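Local coordinates for D-galactonate dehydratase family member RspA (Pantoea ananatis, PDB 3T6C), which has low D-gluconate dehydratase activity in vitro, forming 2-dehydro-3-deoxy-D-gluconate with one magnesium ion per subunit, and is an enolase-superfamily enzyme, at residues D381-V393 and N401-A415. Numbering follows the deposited sequence.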
# COMPACT_ATOMS: atom_id res chain seq x y z
N ASP A 381 -4.24 47.05 -27.28
CA ASP A 381 -4.74 48.33 -26.84
C ASP A 381 -6.23 48.34 -26.60
O ASP A 381 -6.70 48.95 -25.65
CB ASP A 381 -4.27 49.45 -27.77
CG ASP A 381 -2.86 49.91 -27.41
OD1 ASP A 381 -1.88 49.33 -27.94
OD2 ASP A 381 -2.75 50.83 -26.55
N ALA A 382 -6.97 47.63 -27.42
CA ALA A 382 -8.43 47.57 -27.22
C ALA A 382 -8.80 46.95 -25.85
O ALA A 382 -9.69 47.48 -25.15
CB ALA A 382 -9.09 46.81 -28.36
N LEU A 383 -8.12 45.88 -25.46
CA LEU A 383 -8.33 45.29 -24.14
C LEU A 383 -8.00 46.27 -23.03
O LEU A 383 -8.76 46.42 -22.06
CB LEU A 383 -7.42 44.07 -23.98
CG LEU A 383 -8.01 42.77 -24.54
CD1 LEU A 383 -6.91 41.69 -24.62
CD2 LEU A 383 -9.19 42.32 -23.64
N ARG A 384 -6.88 46.98 -23.20
CA ARG A 384 -6.46 47.94 -22.19
C ARG A 384 -7.40 49.14 -22.04
O ARG A 384 -7.53 49.70 -20.95
CB ARG A 384 -5.01 48.37 -22.46
CG ARG A 384 -4.01 47.24 -22.21
CD ARG A 384 -2.56 47.64 -22.48
NE ARG A 384 -1.74 46.48 -22.07
CZ ARG A 384 -1.28 46.29 -20.82
NH1 ARG A 384 -1.49 47.20 -19.87
NH2 ARG A 384 -0.59 45.19 -20.52
N GLU A 385 -8.01 49.55 -23.15
CA GLU A 385 -9.02 50.59 -23.16
C GLU A 385 -10.33 50.14 -22.53
O GLU A 385 -10.91 50.87 -21.72
CB GLU A 385 -9.29 50.95 -24.63
CG GLU A 385 -10.23 52.13 -24.82
CD GLU A 385 -9.81 53.00 -26.00
OE1 GLU A 385 -10.06 54.19 -25.93
OE2 GLU A 385 -9.23 52.50 -26.99
N VAL A 386 -10.80 48.96 -22.92
CA VAL A 386 -12.08 48.43 -22.40
C VAL A 386 -11.99 48.07 -20.92
O VAL A 386 -12.95 48.20 -20.18
CB VAL A 386 -12.56 47.21 -23.21
CG1 VAL A 386 -13.77 46.55 -22.56
CG2 VAL A 386 -12.97 47.70 -24.65
N PHE A 387 -10.80 47.67 -20.48
CA PHE A 387 -10.56 47.32 -19.08
C PHE A 387 -9.48 48.18 -18.45
O PHE A 387 -8.36 47.74 -18.32
CB PHE A 387 -10.17 45.83 -18.97
CG PHE A 387 -11.24 44.86 -19.41
CD1 PHE A 387 -11.32 44.45 -20.76
CD2 PHE A 387 -12.12 44.33 -18.49
CE1 PHE A 387 -12.32 43.52 -21.16
CE2 PHE A 387 -13.09 43.43 -18.86
CZ PHE A 387 -13.19 43.01 -20.21
N PRO A 388 -9.81 49.41 -18.04
CA PRO A 388 -8.77 50.25 -17.40
C PRO A 388 -8.21 49.59 -16.15
O PRO A 388 -8.96 49.02 -15.34
CB PRO A 388 -9.53 51.53 -17.03
CG PRO A 388 -10.68 51.55 -18.01
CD PRO A 388 -11.08 50.12 -18.21
N GLY A 389 -6.88 49.66 -15.99
CA GLY A 389 -6.24 49.00 -14.85
C GLY A 389 -5.42 47.77 -15.17
O GLY A 389 -4.92 47.12 -14.27
N CYS A 390 -5.27 47.40 -16.44
CA CYS A 390 -4.51 46.19 -16.75
C CYS A 390 -3.09 46.33 -16.18
O CYS A 390 -2.55 47.46 -16.14
CB CYS A 390 -4.40 46.03 -18.26
SG CYS A 390 -5.98 45.49 -19.01
N PRO A 391 -2.50 45.21 -15.71
CA PRO A 391 -1.11 45.26 -15.24
C PRO A 391 -0.11 45.81 -16.27
O PRO A 391 -0.35 45.72 -17.47
CB PRO A 391 -0.80 43.79 -14.93
CG PRO A 391 -2.11 43.22 -14.51
CD PRO A 391 -3.18 43.96 -15.30
N GLU A 392 0.98 46.41 -15.78
CA GLU A 392 2.05 46.87 -16.64
C GLU A 392 3.03 45.71 -16.78
O GLU A 392 3.27 45.01 -15.78
CB GLU A 392 2.79 48.02 -15.94
CG GLU A 392 4.00 48.56 -16.67
CD GLU A 392 4.82 49.56 -15.83
OE1 GLU A 392 4.43 49.86 -14.68
OE2 GLU A 392 5.88 50.02 -16.34
N VAL A 393 3.63 45.52 -17.95
CA VAL A 393 4.67 44.47 -18.12
C VAL A 393 5.96 45.17 -18.54
O VAL A 393 5.95 46.04 -19.42
CB VAL A 393 4.21 43.45 -19.15
CG1 VAL A 393 5.31 42.45 -19.46
CG2 VAL A 393 2.90 42.73 -18.61
N ASN A 401 -1.32 47.33 -10.37
CA ASN A 401 -1.49 48.57 -9.64
C ASN A 401 -1.92 48.31 -8.21
O ASN A 401 -2.27 47.17 -7.80
CB ASN A 401 -2.48 49.51 -10.34
CG ASN A 401 -3.89 48.97 -10.36
OD1 ASN A 401 -4.50 48.74 -9.32
ND2 ASN A 401 -4.43 48.80 -11.56
N ASP A 402 -1.95 49.40 -7.44
CA ASP A 402 -2.30 49.37 -6.02
C ASP A 402 -3.73 49.79 -5.66
O ASP A 402 -3.96 50.18 -4.50
CB ASP A 402 -1.22 49.99 -5.09
CG ASP A 402 -1.12 51.46 -5.26
OD1 ASP A 402 -1.89 52.02 -6.05
OD2 ASP A 402 -0.25 52.06 -4.58
N LYS A 403 -4.60 49.91 -6.66
CA LYS A 403 -5.96 50.41 -6.44
C LYS A 403 -6.76 49.35 -5.69
O LYS A 403 -6.46 48.14 -5.74
CB LYS A 403 -6.62 50.71 -7.78
CG LYS A 403 -5.94 51.83 -8.60
CD LYS A 403 -6.77 52.22 -9.90
CE LYS A 403 -7.11 51.01 -10.84
NZ LYS A 403 -8.22 51.17 -11.90
N PRO A 404 -7.84 49.75 -5.03
CA PRO A 404 -8.60 48.77 -4.22
C PRO A 404 -9.30 47.73 -5.06
O PRO A 404 -9.57 47.87 -6.27
CB PRO A 404 -9.66 49.63 -3.51
CG PRO A 404 -9.03 51.05 -3.49
CD PRO A 404 -8.31 51.13 -4.83
N GLY A 405 -9.60 46.65 -4.39
CA GLY A 405 -10.25 45.53 -5.06
C GLY A 405 -9.30 44.85 -6.02
O GLY A 405 -8.10 44.67 -5.70
N LEU A 406 -9.80 44.47 -7.20
CA LEU A 406 -8.92 43.88 -8.20
C LEU A 406 -8.18 44.93 -9.05
O LEU A 406 -7.39 44.58 -9.95
CB LEU A 406 -9.68 42.87 -9.07
CG LEU A 406 -10.06 41.57 -8.33
CD1 LEU A 406 -11.01 40.74 -9.23
CD2 LEU A 406 -8.80 40.77 -8.03
N GLY A 407 -8.40 46.22 -8.72
CA GLY A 407 -7.72 47.31 -9.41
C GLY A 407 -8.03 47.43 -10.90
O GLY A 407 -7.23 47.96 -11.68
N ILE A 408 -9.21 46.95 -11.30
CA ILE A 408 -9.59 46.78 -12.70
C ILE A 408 -11.00 47.31 -12.89
O ILE A 408 -11.85 47.23 -11.99
CB ILE A 408 -9.52 45.24 -13.08
CG1 ILE A 408 -9.55 45.03 -14.60
CG2 ILE A 408 -10.68 44.42 -12.42
CD1 ILE A 408 -8.38 45.67 -15.26
N ASP A 409 -11.26 47.86 -14.06
CA ASP A 409 -12.61 48.36 -14.34
C ASP A 409 -13.05 47.90 -15.72
O ASP A 409 -12.28 47.23 -16.45
CB ASP A 409 -12.59 49.91 -14.26
CG ASP A 409 -13.98 50.51 -13.99
OD1 ASP A 409 -14.97 49.78 -13.75
OD2 ASP A 409 -14.07 51.76 -14.05
N ILE A 410 -14.30 48.21 -16.09
CA ILE A 410 -14.76 47.90 -17.46
C ILE A 410 -15.57 49.10 -17.98
O ILE A 410 -16.40 49.67 -17.24
CB ILE A 410 -15.62 46.60 -17.57
CG1 ILE A 410 -15.85 46.28 -19.06
CG2 ILE A 410 -16.96 46.73 -16.80
CD1 ILE A 410 -16.51 44.94 -19.28
N ASN A 411 -15.26 49.53 -19.20
CA ASN A 411 -16.05 50.57 -19.84
C ASN A 411 -17.11 49.83 -20.63
O ASN A 411 -16.83 49.25 -21.67
CB ASN A 411 -15.12 51.43 -20.70
CG ASN A 411 -15.85 52.55 -21.36
OD1 ASN A 411 -16.96 52.37 -21.83
ND2 ASN A 411 -15.28 53.75 -21.30
N GLU A 412 -18.35 49.88 -20.14
CA GLU A 412 -19.45 49.11 -20.76
C GLU A 412 -19.74 49.61 -22.17
O GLU A 412 -20.05 48.81 -23.06
CB GLU A 412 -20.71 49.22 -19.93
CG GLU A 412 -20.56 48.56 -18.54
CD GLU A 412 -21.86 48.31 -17.82
OE1 GLU A 412 -22.86 47.92 -18.45
OE2 GLU A 412 -21.88 48.55 -16.61
N ALA A 413 -19.66 50.92 -22.37
CA ALA A 413 -19.92 51.46 -23.72
C ALA A 413 -18.92 50.95 -24.74
O ALA A 413 -19.31 50.60 -25.85
CB ALA A 413 -19.94 53.03 -23.72
N LEU A 414 -17.64 50.94 -24.38
CA LEU A 414 -16.61 50.45 -25.29
C LEU A 414 -16.68 48.94 -25.44
O LEU A 414 -16.43 48.39 -26.52
CB LEU A 414 -15.22 50.86 -24.81
CG LEU A 414 -14.67 52.22 -25.26
CD1 LEU A 414 -15.70 53.33 -25.36
CD2 LEU A 414 -13.52 52.59 -24.39
N ALA A 415 -17.06 48.24 -24.37
CA ALA A 415 -17.15 46.78 -24.44
C ALA A 415 -18.20 46.39 -25.47
O ALA A 415 -18.05 45.37 -26.15
CB ALA A 415 -17.52 46.20 -23.06
O HOH W 1 -3.18 45.94 -12.22
O HOH W 2 -2.45 49.16 -13.91
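D409 O, buried without a hydrogen-bond partner, meets F387 CA at 3.1 Å in a CA-H...O contact. Here the end of helix 381-386 and the turn after it (386-389) run antiparallel to loop 408-411, and a backbone bond flanks the contact on either side. N411 N gives to V386 O (2.8 Å, N-H...O 166°). D409 N gives to P388 O (2.9 Å). G389, at positive phi in the type II turn F387-C390, sets its CA against G407 O. I410 runs alongside F387 in the same direction: its CG1 sits over one ring face and its CD1 reaches F387 CE2 at 3.8 Å. V46 of strand 44-51 touches both side chains. With its CG1 anti to the backbone N (chi1 172°), V386 meets A415 CB at 3.8 Å, while its CG2 packs on L414 CB. N411 OD1 N-caps helix 412-415 by accepting from L414 N, which stands above the amide carbonyl plane. Farther along, N401 closes an Asx turn through OD1 and K403 N; its ND2 bonds G407 O on an in-plane lone pair (2.9 Å). One water links N401 N to G389 O and another links ND2 to C390 O. D409 OD1 is held by Y57 OH, and E412 makes salt bridges to K33 and K48. The two segments thus pack the chain that follows barrel strand 374-375 against the three-stranded N-terminal sheet, as in the two-domain mandelate racemase/muconate lactonizing enzyme fold.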